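Local coordinates for alpha-toxin (Clostridium novyi, PDB 2VK9), which is a large clostridial toxin whose N-terminal catalytic domain belongs to the TcdA/TcdB glycosyltransferase family of the GT-A clan, at residues R271-D284 with N386-N399. Numbering follows the deposited sequence.
Sequences RIAILKKYGGVYCD and NAFIISNNDSLTLN
Strand 280-283 runs antiparallel to strand 389-391 at an axis separation of 4.7 Å. Gly280 with Ser391 and Tyr282 with Ile389 form the hydrogen-bonded pairs; Val281 with Ile390 and Cys283 with Phe388 are the non-hydrogen-bonded ones. Gly279, with positive phi, takes the chain from helix 263-278 into the strand, folding that helix back over the Tyr282 and Ile389 side of the sheet.

On this side Ile389 is the main apolar contact. Its CG2 meets Leu275 CD1 at 3.5 Å, while CD1, carried the other way by a CG1 anti to the carbonyl carbon (chi1 -48°), lies 3.6 Å from Arg271 CD. The Arg271 chain crosses the Tyr282 ring, CG above its centre, then bends at chi3 (-55°) so that the guanidinium has the Tyr282 hydroxyl over one face and the Asn386 amide, nearly parallel (14°), over the other. NH1 donates to Asn386 O at 2.8 Å; the oxygen lies in the guanidinium plane, but NH1 stands well above the carbonyl plane. NH2 bonds Ser267 OG.

On the other side, Cys283 SG approaches the Phe388 ring edge, 3.8 Å from CD1, and Val281 CG1 touches CE1 and CZ of the same ring. Near the helix end, Asn393 ND2 makes a weak bond to Lys277 O, and Leu398 CD2 packs on Lys276 CA (3.9 Å).

The contact thus joins helix 263-278 to adjacent antiparallel strands of the mixed sheet, 280-283 and 382-391, in the GT-A-type domain. Its buried arginine is held by directed bonds at both terminal nitrogens and sandwiched between polar groups, which probably restricts rotation of the guanidinium.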
ATOM      1  N   ARG A 271       0.316  -8.684   2.307  1.00 20.38           N
ATOM      2  CA  ARG A 271       1.516  -8.245   1.592  1.00 20.30           C
ATOM      3  C   ARG A 271       2.756  -8.224   2.484  1.00 20.26           C
ATOM      4  O   ARG A 271       3.821  -8.752   2.145  1.00 20.33           O
ATOM      5  CB  ARG A 271       1.243  -6.816   1.184  1.00 20.64           C
ATOM      6  CG  ARG A 271       1.953  -6.290  -0.007  1.00 21.62           C
ATOM      7  CD  ARG A 271       1.229  -5.024  -0.440  1.00 20.83           C
ATOM      8  NE  ARG A 271      -0.179  -5.328  -0.653  1.00 20.78           N
ATOM      9  CZ  ARG A 271      -0.931  -4.802  -1.610  1.00 21.41           C
ATOM     10  NH1 ARG A 271      -0.430  -3.918  -2.477  1.00 21.24           N
ATOM     11  NH2 ARG A 271      -2.199  -5.175  -1.696  1.00 21.40           N
ATOM     12  N   ILE A 272       2.594  -7.568   3.627  1.00 20.11           N
ATOM     13  CA  ILE A 272       3.676  -7.300   4.544  1.00 19.65           C
ATOM     14  C   ILE A 272       4.128  -8.601   5.192  1.00 19.68           C
ATOM     15  O   ILE A 272       5.330  -8.885   5.253  1.00 20.21           O
ATOM     16  CB  ILE A 272       3.253  -6.243   5.572  1.00 19.27           C
ATOM     17  CG1 ILE A 272       3.064  -4.898   4.866  1.00 19.39           C
ATOM     18  CG2 ILE A 272       4.286  -6.109   6.669  1.00 19.31           C
ATOM     19  CD1 ILE A 272       2.463  -3.812   5.751  1.00 19.50           C
ATOM     20  N   ALA A 273       3.169  -9.396   5.650  1.00 19.27           N
ATOM     21  CA  ALA A 273       3.462 -10.692   6.229  1.00 18.98           C
ATOM     22  C   ALA A 273       4.170 -11.608   5.217  1.00 19.15           C
ATOM     23  O   ALA A 273       5.117 -12.302   5.583  1.00 19.04           O
ATOM     24  CB  ALA A 273       2.191 -11.336   6.780  1.00 18.58           C
ATOM     25  N   ILE A 274       3.735 -11.597   3.955  1.00 19.52           N
ATOM     26  CA  ILE A 274       4.375 -12.419   2.922  1.00 20.15           C
ATOM     27  C   ILE A 274       5.856 -12.057   2.825  1.00 20.91           C
ATOM     28  O   ILE A 274       6.731 -12.928   2.913  1.00 21.15           O
ATOM     29  CB  ILE A 274       3.730 -12.258   1.520  1.00 19.94           C
ATOM     30  CG1 ILE A 274       2.262 -12.693   1.512  1.00 19.51           C
ATOM     31  CG2 ILE A 274       4.524 -13.023   0.467  1.00 19.42           C
ATOM     32  CD1 ILE A 274       2.052 -14.170   1.610  1.00 19.73           C
ATOM     33  N   LEU A 275       6.137 -10.770   2.654  1.00 21.50           N
ATOM     34  CA  LEU A 275       7.523 -10.319   2.568  1.00 22.11           C
ATOM     35  C   LEU A 275       8.342 -10.652   3.806  1.00 22.56           C
ATOM     36  O   LEU A 275       9.516 -10.990   3.677  1.00 22.86           O
ATOM     37  CB  LEU A 275       7.608  -8.826   2.267  1.00 22.04           C
ATOM     38  CG  LEU A 275       7.059  -8.394   0.910  1.00 22.17           C
ATOM     39  CD1 LEU A 275       6.855  -6.894   0.896  1.00 22.06           C
ATOM     40  CD2 LEU A 275       7.992  -8.832  -0.208  1.00 22.36           C
ATOM     41  N   LYS A 276       7.747 -10.586   4.996  1.00 23.03           N
ATOM     42  CA  LYS A 276       8.513 -10.954   6.181  1.00 23.97           C
ATOM     43  C   LYS A 276       8.763 -12.456   6.288  1.00 24.02           C
ATOM     44  O   LYS A 276       9.688 -12.891   6.966  1.00 24.22           O
ATOM     45  CB  LYS A 276       7.907 -10.420   7.473  1.00 24.41           C
ATOM     46  CG  LYS A 276       8.998 -10.152   8.504  1.00 26.54           C
ATOM     47  CD  LYS A 276       8.496 -10.316   9.900  1.00 32.41           C
ATOM     48  CE  LYS A 276       9.528  -9.796  10.920  1.00 36.89           C
ATOM     49  NZ  LYS A 276       8.891  -9.298  12.226  1.00 38.72           N
ATOM     50  N   LYS A 277       7.947 -13.250   5.617  1.00 24.37           N
ATOM     51  CA  LYS A 277       8.152 -14.684   5.604  1.00 24.57           C
ATOM     52  C   LYS A 277       9.140 -15.080   4.498  1.00 24.35           C
ATOM     53  O   LYS A 277      10.153 -15.676   4.786  1.00 24.62           O
ATOM     54  CB  LYS A 277       6.811 -15.404   5.468  1.00 24.88           C
ATOM     55  CG  LYS A 277       6.902 -16.910   5.323  1.00 27.06           C
ATOM     56  CD  LYS A 277       6.630 -17.626   6.607  1.00 30.65           C
ATOM     57  CE  LYS A 277       6.758 -19.134   6.388  1.00 34.00           C
ATOM     58  NZ  LYS A 277       7.453 -19.799   7.566  1.00 37.59           N
ATOM     59  N   TYR A 278       8.862 -14.710   3.250  1.00 24.25           N
ATOM     60  CA  TYR A 278       9.625 -15.179   2.093  1.00 23.97           C
ATOM     61  C   TYR A 278      10.647 -14.173   1.608  1.00 23.97           C
ATOM     62  O   TYR A 278      11.688 -14.548   1.070  1.00 23.93           O
ATOM     63  CB  TYR A 278       8.683 -15.500   0.922  1.00 24.26           C
ATOM     64  CG  TYR A 278       7.657 -16.565   1.233  1.00 24.25           C
ATOM     65  CD1 TYR A 278       6.403 -16.222   1.744  1.00 23.53           C
ATOM     66  CD2 TYR A 278       7.944 -17.916   1.028  1.00 24.17           C
ATOM     67  CE1 TYR A 278       5.461 -17.191   2.048  1.00 23.93           C
ATOM     68  CE2 TYR A 278       7.004 -18.902   1.323  1.00 24.69           C
ATOM     69  CZ  TYR A 278       5.766 -18.533   1.840  1.00 25.15           C
ATOM     70  OH  TYR A 278       4.819 -19.502   2.143  1.00 25.71           O
ATOM     71  N   GLY A 279      10.339 -12.891   1.776  1.00 23.93           N
ATOM     72  CA  GLY A 279      11.105 -11.828   1.134  1.00 23.48           C
ATOM     73  C   GLY A 279      10.959 -11.919  -0.376  1.00 23.51           C
ATOM     74  O   GLY A 279      10.200 -12.743  -0.884  1.00 23.41           O
ATOM     75  N   GLY A 280      11.703 -11.079  -1.090  1.00 23.56           N
ATOM     76  CA  GLY A 280      11.677 -11.056  -2.542  1.00 23.40           C
ATOM     77  C   GLY A 280      10.833  -9.914  -3.081  1.00 23.71           C
ATOM     78  O   GLY A 280      10.817  -8.815  -2.521  1.00 23.63           O
ATOM     79  N   VAL A 281      10.133 -10.188  -4.176  1.00 23.67           N
ATOM     80  CA  VAL A 281       9.310  -9.204  -4.845  1.00 23.96           C
ATOM     81  C   VAL A 281       7.858  -9.496  -4.550  1.00 24.41           C
ATOM     82  O   VAL A 281       7.432 -10.651  -4.599  1.00 24.72           O
ATOM     83  CB  VAL A 281       9.500  -9.282  -6.367  1.00 23.86           C
ATOM     84  CG1 VAL A 281       8.734  -8.177  -7.064  1.00 23.50           C
ATOM     85  CG2 VAL A 281      10.972  -9.222  -6.723  1.00 23.69           C
ATOM     86  N   TYR A 282       7.100  -8.455  -4.226  1.00 24.98           N
ATOM     87  CA  TYR A 282       5.647  -8.547  -4.233  1.00 25.41           C
ATOM     88  C   TYR A 282       5.128  -7.718  -5.381  1.00 25.69           C
ATOM     89  O   TYR A 282       5.566  -6.595  -5.580  1.00 25.86           O
ATOM     90  CB  TYR A 282       5.006  -8.041  -2.942  1.00 25.43           C
ATOM     91  CG  TYR A 282       3.536  -7.798  -3.151  1.00 25.87           C
ATOM     92  CD1 TYR A 282       2.627  -8.859  -3.142  1.00 25.53           C
ATOM     93  CD2 TYR A 282       3.054  -6.515  -3.432  1.00 26.59           C
ATOM     94  CE1 TYR A 282       1.272  -8.649  -3.372  1.00 26.38           C
ATOM     95  CE2 TYR A 282       1.693  -6.291  -3.675  1.00 26.53           C
ATOM     96  CZ  TYR A 282       0.809  -7.363  -3.641  1.00 26.48           C
ATOM     97  OH  TYR A 282      -0.529  -7.153  -3.886  1.00 25.72           O
ATOM     98  N   CYS A 283       4.172  -8.256  -6.120  1.00 26.34           N
ATOM     99  CA  CYS A 283       3.583  -7.518  -7.216  1.00 26.83           C
ATOM    100  C   CYS A 283       2.065  -7.585  -7.237  1.00 27.31           C
ATOM    101  O   CYS A 283       1.458  -8.588  -6.880  1.00 27.19           O
ATOM    102  CB  CYS A 283       4.148  -7.992  -8.548  1.00 26.81           C
ATOM    103  SG  CYS A 283       3.683  -6.929  -9.922  1.00 26.66           S
ATOM    104  N   ASP A 284       1.469  -6.481  -7.664  1.00 28.11           N
ATOM    105  CA  ASP A 284       0.048  -6.381  -7.887  1.00 28.90           C
ATOM    106  C   ASP A 284      -0.273  -7.045  -9.221  1.00 28.93           C
ATOM    107  O   ASP A 284       0.465  -6.867 -10.200  1.00 28.78           O
ATOM    108  CB  ASP A 284      -0.312  -4.909  -7.961  1.00 29.47           C
ATOM    109  CG  ASP A 284      -1.714  -4.622  -7.489  1.00 32.31           C
ATOM    110  OD1 ASP A 284      -2.663  -4.777  -8.312  1.00 34.89           O
ATOM    111  OD2 ASP A 284      -1.853  -4.218  -6.298  1.00 34.51           O
ATOM    112  N   ASN A 386       2.253   0.944  -3.034  1.00 30.69           N
ATOM    113  CA  ASN A 386       2.567  -0.360  -2.459  1.00 29.06           C
ATOM    114  C   ASN A 386       2.185  -1.524  -3.384  1.00 28.12           C
ATOM    115  O   ASN A 386       1.991  -2.656  -2.938  1.00 28.00           O
ATOM    116  CB  ASN A 386       1.954  -0.506  -1.060  1.00 29.13           C
ATOM    117  CG  ASN A 386       0.440  -0.583  -1.081  1.00 28.34           C
ATOM    118  OD1 ASN A 386      -0.209  -0.026  -1.969  1.00 27.36           O
ATOM    119  ND2 ASN A 386      -0.135  -1.269  -0.087  1.00 26.83           N
ATOM    120  N   ALA A 387       2.106  -1.229  -4.680  1.00 26.86           N
ATOM    121  CA  ALA A 387       1.763  -2.214  -5.703  1.00 25.60           C
ATOM    122  C   ALA A 387       2.943  -3.080  -6.133  1.00 24.78           C
ATOM    123  O   ALA A 387       2.751  -4.153  -6.704  1.00 24.70           O
ATOM    124  CB  ALA A 387       1.166  -1.524  -6.896  1.00 25.39           C
ATOM    125  N   PHE A 388       4.155  -2.598  -5.873  1.00 23.98           N
ATOM    126  CA  PHE A 388       5.386  -3.310  -6.214  1.00 23.14           C
ATOM    127  C   PHE A 388       6.418  -3.028  -5.129  1.00 22.96           C
ATOM    128  O   PHE A 388       6.845  -1.881  -4.955  1.00 23.31           O
ATOM    129  CB  PHE A 388       5.894  -2.843  -7.575  1.00 22.93           C
ATOM    130  CG  PHE A 388       6.998  -3.684  -8.151  1.00 21.90           C
ATOM    131  CD1 PHE A 388       6.711  -4.818  -8.901  1.00 22.11           C
ATOM    132  CD2 PHE A 388       8.319  -3.318  -7.992  1.00 21.25           C
ATOM    133  CE1 PHE A 388       7.729  -5.589  -9.461  1.00 20.84           C
ATOM    134  CE2 PHE A 388       9.338  -4.087  -8.548  1.00 20.76           C
ATOM    135  CZ  PHE A 388       9.038  -5.217  -9.278  1.00 20.77           C
ATOM    136  N   ILE A 389       6.789  -4.073  -4.390  1.00 22.12           N
ATOM    137  CA  ILE A 389       7.680  -3.962  -3.245  1.00 21.42           C
ATOM    138  C   ILE A 389       8.780  -5.001  -3.348  1.00 21.39           C
ATOM    139  O   ILE A 389       8.508  -6.181  -3.578  1.00 21.53           O
ATOM    140  CB  ILE A 389       6.934  -4.239  -1.928  1.00 21.43           C
ATOM    141  CG1 ILE A 389       5.621  -3.454  -1.846  1.00 21.29           C
ATOM    142  CG2 ILE A 389       7.822  -3.947  -0.725  1.00 21.15           C
ATOM    143  CD1 ILE A 389       4.698  -3.962  -0.736  1.00 21.34           C
ATOM    144  N   ILE A 390      10.026  -4.575  -3.171  1.00 21.09           N
ATOM    145  CA  ILE A 390      11.131  -5.520  -3.127  1.00 20.81           C
ATOM    146  C   ILE A 390      11.824  -5.387  -1.792  1.00 21.11           C
ATOM    147  O   ILE A 390      12.226  -4.292  -1.417  1.00 21.83           O
ATOM    148  CB  ILE A 390      12.156  -5.272  -4.239  1.00 20.63           C
ATOM    149  CG1 ILE A 390      11.498  -5.378  -5.616  1.00 20.28           C
ATOM    150  CG2 ILE A 390      13.301  -6.270  -4.122  1.00 19.96           C
ATOM    151  CD1 ILE A 390      12.323  -4.775  -6.721  1.00 19.49           C
ATOM    152  N   SER A 391      11.957  -6.496  -1.074  1.00 21.19           N
ATOM    153  CA  SER A 391      12.635  -6.509   0.214  1.00 21.12           C
ATOM    154  C   SER A 391      13.011  -7.919   0.597  1.00 21.01           C
ATOM    155  O   SER A 391      12.231  -8.832   0.369  1.00 21.19           O
ATOM    156  CB  SER A 391      11.707  -5.962   1.294  1.00 21.17           C
ATOM    157  OG  SER A 391      12.219  -6.217   2.598  1.00 22.20           O
ATOM    158  N   ASN A 392      14.194  -8.092   1.183  1.00 21.08           N
ATOM    159  CA  ASN A 392      14.523  -9.321   1.918  1.00 21.30           C
ATOM    160  C   ASN A 392      13.886  -9.297   3.303  1.00 21.79           C
ATOM    161  O   ASN A 392      13.565  -8.219   3.799  1.00 21.98           O
ATOM    162  CB  ASN A 392      16.033  -9.532   1.977  1.00 20.78           C
ATOM    163  CG  ASN A 392      16.579 -10.033   0.664  1.00 20.15           C
ATOM    164  OD1 ASN A 392      15.919 -10.815  -0.015  1.00 22.12           O
ATOM    165  ND2 ASN A 392      17.761  -9.579   0.281  1.00 16.95           N
ATOM    166  N   ASN A 393      13.654 -10.455   3.921  1.00 22.46           N
ATOM    167  CA  ASN A 393      12.885 -10.432   5.175  1.00 23.66           C
ATOM    168  C   ASN A 393      13.605  -9.807   6.368  1.00 24.26           C
ATOM    169  O   ASN A 393      12.969  -9.404   7.341  1.00 24.62           O
ATOM    170  CB  ASN A 393      12.233 -11.776   5.529  1.00 23.92           C
ATOM    171  CG  ASN A 393      13.219 -12.908   5.664  1.00 24.26           C
ATOM    172  OD1 ASN A 393      14.196 -12.829   6.398  1.00 26.89           O
ATOM    173  ND2 ASN A 393      12.939 -13.990   4.982  1.00 24.57           N
ATOM    174  N   ASP A 394      14.929  -9.717   6.273  1.00 24.80           N
ATOM    175  CA  ASP A 394      15.742  -9.218   7.364  1.00 25.29           C
ATOM    176  C   ASP A 394      16.056  -7.740   7.184  1.00 25.50           C
ATOM    177  O   ASP A 394      17.022  -7.228   7.758  1.00 26.10           O
ATOM    178  CB  ASP A 394      17.017 -10.058   7.512  1.00 25.32           C
ATOM    179  CG  ASP A 394      17.983  -9.908   6.329  1.00 26.12           C
ATOM    180  OD1 ASP A 394      17.589  -9.386   5.258  1.00 26.28           O
ATOM    181  OD2 ASP A 394      19.157 -10.327   6.483  1.00 26.65           O
ATOM    182  N   SER A 395      15.221  -7.059   6.404  1.00 25.49           N
ATOM    183  CA  SER A 395      15.391  -5.638   6.102  1.00 25.63           C
ATOM    184  C   SER A 395      14.952  -4.708   7.233  1.00 25.75           C
ATOM    185  O   SER A 395      13.920  -4.917   7.875  1.00 25.97           O
ATOM    186  CB  SER A 395      14.637  -5.276   4.822  1.00 25.59           C
ATOM    187  OG  SER A 395      14.481  -3.877   4.718  1.00 26.24           O
ATOM    188  N   LEU A 396      15.747  -3.668   7.449  1.00 26.18           N
ATOM    189  CA  LEU A 396      15.471  -2.648   8.454  1.00 26.28           C
ATOM    190  C   LEU A 396      14.208  -1.839   8.142  1.00 26.19           C
ATOM    191  O   LEU A 396      13.353  -1.668   9.015  1.00 26.43           O
ATOM    192  CB  LEU A 396      16.676  -1.720   8.614  1.00 26.49           C
ATOM    193  CG  LEU A 396      16.531  -0.552   9.600  1.00 27.30           C
ATOM    194  CD1 LEU A 396      16.640  -1.019  11.058  1.00 28.60           C
ATOM    195  CD2 LEU A 396      17.561   0.516   9.299  1.00 26.60           C
ATOM    196  N   THR A 397      14.091  -1.343   6.911  1.00 25.79           N
ATOM    197  CA  THR A 397      12.890  -0.602   6.507  1.00 25.71           C
ATOM    198  C   THR A 397      11.621  -1.463   6.611  1.00 25.82           C
ATOM    199  O   THR A 397      10.551  -0.948   6.923  1.00 25.80           O
ATOM    200  CB  THR A 397      13.024   0.001   5.091  1.00 25.58           C
ATOM    201  OG1 THR A 397      14.156   0.870   5.049  1.00 25.45           O
ATOM    202  CG2 THR A 397      11.804   0.812   4.732  1.00 25.36           C
ATOM    203  N   LEU A 398      11.750  -2.766   6.357  1.00 25.93           N
ATOM    204  CA  LEU A 398      10.630  -3.680   6.494  1.00 25.90           C
ATOM    205  C   LEU A 398      10.183  -3.777   7.948  1.00 26.69           C
ATOM    206  O   LEU A 398       8.984  -3.763   8.234  1.00 26.68           O
ATOM    207  CB  LEU A 398      10.972  -5.066   5.952  1.00 25.92           C
ATOM    208  CG  LEU A 398       9.800  -6.059   5.829  1.00 24.97           C
ATOM    209  CD1 LEU A 398       8.907  -5.705   4.674  1.00 23.72           C
ATOM    210  CD2 LEU A 398      10.301  -7.484   5.674  1.00 25.35           C
ATOM    211  N   ASN A 399      11.139  -3.871   8.869  1.00 27.27           N
ATOM    212  CA  ASN A 399      10.791  -3.858  10.287  1.00 27.81           C
ATOM    213  C   ASN A 399      10.125  -2.556  10.693  1.00 27.45           C
ATOM    214  O   ASN A 399       9.211  -2.570  11.516  1.00 27.76           O
ATOM    215  CB  ASN A 399      11.993  -4.169  11.178  1.00 28.32           C
ATOM    216  CG  ASN A 399      12.337  -5.664  11.197  1.00 31.16           C
ATOM    217  OD1 ASN A 399      13.514  -6.040  11.129  1.00 34.24           O
ATOM    218  ND2 ASN A 399      11.307  -6.525  11.278  1.00 32.98           N
TER
HETATM  219  O   HOH W   1      14.301 -12.671   2.088  1.00 21.22           O